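Local coordinates for protein alpha-rhamnosidase (Dictyoglomus thermophilum, PDB 6I60) that probably hydrolyses terminal non-reducing alpha-L-rhamnose residues from alpha-L-rhamnosides, at residues Ser26-Pro32 / Gln125-Val131. Numbering follows the deposited sequence.
Sequences SSNIYSP and QESPFSV
S26 and N28 bond to the backbone of E126 and Q125, tying the N-terminal lead-in of the chain to 125-131, part of the loop between strands 112-120 and 133-137 of the immunoglobulin-like N-terminal domain. An ST turn organises the first hydrogen bonds. S26 OG accepts from N28 N at 2.7 Å and donates to E126 O at 3.0 Å, from above that carbonyl plane; serine suits the place because one short hydroxyl can do both. With an alanine here, the backbone N-H of N28 and the carbonyl of E126 would probably lose their shared partner, and the turn would be likely to relax. With chi1 at -167°, N28 turns its carboxamide away from its own backbone N and toward 125-131. Its ND2 reaches Q125 O at 3.1 Å in an almost straight bond (173°), with the acceptor in the amide plane.

Packing and weaker polar contacts add to this. S127 CB rests against the N28 amide, and Q125 lays its extended side chain beside S27, its NE2 bonded to D121 while S27 OG turns to E61. Proline at 128 puts ring carbon CD where other residues carry an N-H, so N28 O meets carbon there and the CA-H of S127 (CA to O 3.5 Å). Small S31 fits close to the backbone opposite: its CB approaches F129 O, and its OG lies 3.4 Å from S130 CA.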
loop_
_atom_site.group_PDB
_atom_site.type_symbol
_atom_site.label_atom_id
_atom_site.label_comp_id
_atom_site.label_asym_id
_atom_site.label_seq_id
_atom_site.Cartn_x
_atom_site.Cartn_y
_atom_site.Cartn_z
ATOM N N SER A 26 25.739 -21.011 -25.329
ATOM C CA SER A 26 26.630 -20.711 -24.222
ATOM C C SER A 26 26.297 -21.533 -22.984
ATOM O O SER A 26 25.557 -22.519 -23.059
ATOM C CB SER A 26 26.556 -19.224 -23.888
ATOM O OG SER A 26 25.437 -18.996 -23.056
ATOM N N SER A 27 26.846 -21.131 -21.841
ATOM C CA SER A 27 26.449 -21.677 -20.552
ATOM C C SER A 27 25.351 -20.854 -19.896
ATOM O O SER A 27 24.905 -21.203 -18.798
ATOM C CB SER A 27 27.657 -21.767 -19.616
ATOM O OG SER A 27 27.261 -21.578 -18.270
ATOM N N ASN A 28 24.913 -19.767 -20.539
ATOM C CA ASN A 28 23.815 -18.936 -20.045
ATOM C C ASN A 28 22.519 -19.456 -20.659
ATOM O O ASN A 28 21.975 -18.907 -21.618
ATOM C CB ASN A 28 24.064 -17.474 -20.389
ATOM C CG ASN A 28 23.139 -16.536 -19.656
ATOM O OD1 ASN A 28 22.239 -16.970 -18.937
ATOM N ND2 ASN A 28 23.354 -15.238 -19.831
ATOM N N ILE A 29 22.021 -20.555 -20.082
ATOM C CA ILE A 29 20.912 -21.295 -20.678
ATOM C C ILE A 29 19.542 -20.737 -20.318
ATOM O O ILE A 29 18.546 -21.131 -20.942
ATOM C CB ILE A 29 20.975 -22.781 -20.271
ATOM C CG1 ILE A 29 20.385 -22.977 -18.873
ATOM C CG2 ILE A 29 22.409 -23.288 -20.319
ATOM C CD1 ILE A 29 20.134 -24.422 -18.515
ATOM N N TYR A 30 19.454 -19.837 -19.344
ATOM C CA TYR A 30 18.176 -19.333 -18.859
ATOM C C TYR A 30 17.960 -17.908 -19.354
ATOM O O TYR A 30 18.791 -17.026 -19.108
ATOM C CB TYR A 30 18.113 -19.380 -17.334
ATOM C CG TYR A 30 18.036 -20.778 -16.770
ATOM C CD1 TYR A 30 17.020 -21.644 -17.152
ATOM C CD2 TYR A 30 18.978 -21.233 -15.859
ATOM C CE1 TYR A 30 16.944 -22.923 -16.640
ATOM C CE2 TYR A 30 18.910 -22.510 -15.341
ATOM C CZ TYR A 30 17.892 -23.352 -15.735
ATOM O OH TYR A 30 17.823 -24.625 -15.221
ATOM N N SER A 31 16.845 -17.688 -20.043
ATOM C CA SER A 31 16.433 -16.354 -20.438
ATOM C C SER A 31 15.802 -15.628 -19.253
ATOM O O SER A 31 15.389 -16.258 -18.276
ATOM C CB SER A 31 15.448 -16.435 -21.601
ATOM O OG SER A 31 14.125 -16.646 -21.138
ATOM N N PRO A 32 15.732 -14.297 -19.303
ATOM C CA PRO A 32 15.061 -13.560 -18.226
ATOM C C PRO A 32 13.610 -13.993 -18.079
ATOM O O PRO A 32 12.930 -14.304 -19.060
ATOM C CB PRO A 32 15.171 -12.099 -18.673
ATOM C CG PRO A 32 16.363 -12.070 -19.562
ATOM C CD PRO A 32 16.381 -13.392 -20.269
ATOM N N GLN A 125 28.532 -14.226 -21.716
ATOM C CA GLN A 125 27.849 -15.305 -22.417
ATOM C C GLN A 125 26.415 -14.884 -22.708
ATOM O O GLN A 125 25.675 -14.497 -21.797
ATOM C CB GLN A 125 27.890 -16.588 -21.591
ATOM C CG GLN A 125 29.284 -16.955 -21.105
ATOM C CD GLN A 125 29.299 -18.220 -20.272
ATOM O OE1 GLN A 125 30.152 -19.090 -20.456
ATOM N NE2 GLN A 125 28.352 -18.330 -19.346
ATOM N N GLU A 126 26.030 -14.948 -23.979
ATOM C CA GLU A 126 24.719 -14.484 -24.406
ATOM C C GLU A 126 23.645 -15.504 -24.054
ATOM O O GLU A 126 23.841 -16.714 -24.203
ATOM C CB GLU A 126 24.724 -14.220 -25.911
ATOM C CG GLU A 126 23.445 -13.608 -26.450
ATOM C CD GLU A 126 23.379 -13.648 -27.962
ATOM O OE1 GLU A 126 22.666 -12.810 -28.550
ATOM O OE2 GLU A 126 24.044 -14.518 -28.562
ATOM N N SER A 127 22.504 -15.007 -23.582
ATOM C CA SER A 127 21.357 -15.810 -23.193
ATOM C C SER A 127 20.288 -15.787 -24.280
ATOM O O SER A 127 20.200 -14.829 -25.052
ATOM C CB SER A 127 20.757 -15.292 -21.883
ATOM O OG SER A 127 19.351 -15.473 -21.852
ATOM N N PRO A 128 19.467 -16.834 -24.368
ATOM C CA PRO A 128 18.359 -16.827 -25.330
ATOM C C PRO A 128 17.347 -15.742 -25.002
ATOM O O PRO A 128 17.326 -15.164 -23.914
ATOM C CB PRO A 128 17.748 -18.225 -25.190
ATOM C CG PRO A 128 18.817 -19.055 -24.563
ATOM C CD PRO A 128 19.586 -18.128 -23.675
ATOM N N PHE A 129 16.491 -15.462 -25.980
ATOM C CA PHE A 129 15.459 -14.454 -25.798
ATOM C C PHE A 129 14.391 -14.952 -24.834
ATOM O O PHE A 129 14.098 -16.147 -24.754
ATOM C CB PHE A 129 14.824 -14.088 -27.140
ATOM C CG PHE A 129 15.365 -12.822 -27.743
ATOM C CD1 PHE A 129 15.101 -11.593 -27.163
ATOM C CD2 PHE A 129 16.135 -12.862 -28.894
ATOM C CE1 PHE A 129 15.598 -10.428 -27.716
ATOM C CE2 PHE A 129 16.633 -11.700 -29.453
ATOM C CZ PHE A 129 16.365 -10.482 -28.863
ATOM N N SER A 130 13.814 -14.016 -24.087
ATOM C CA SER A 130 12.739 -14.350 -23.171
ATOM C C SER A 130 11.460 -14.664 -23.943
ATOM O O SER A 130 11.353 -14.432 -25.151
ATOM C CB SER A 130 12.491 -13.200 -22.198
ATOM O OG SER A 130 11.795 -12.147 -22.841
ATOM N N VAL A 131 10.476 -15.204 -23.226
ATOM C CA VAL A 131 9.172 -15.448 -23.824
ATOM C C VAL A 131 8.505 -14.113 -24.126
ATOM O O VAL A 131 8.567 -13.171 -23.324
ATOM C CB VAL A 131 8.311 -16.321 -22.894
ATOM C CG1 VAL A 131 6.833 -16.160 -23.211
ATOM C CG2 VAL A 131 8.728 -17.780 -23.009
#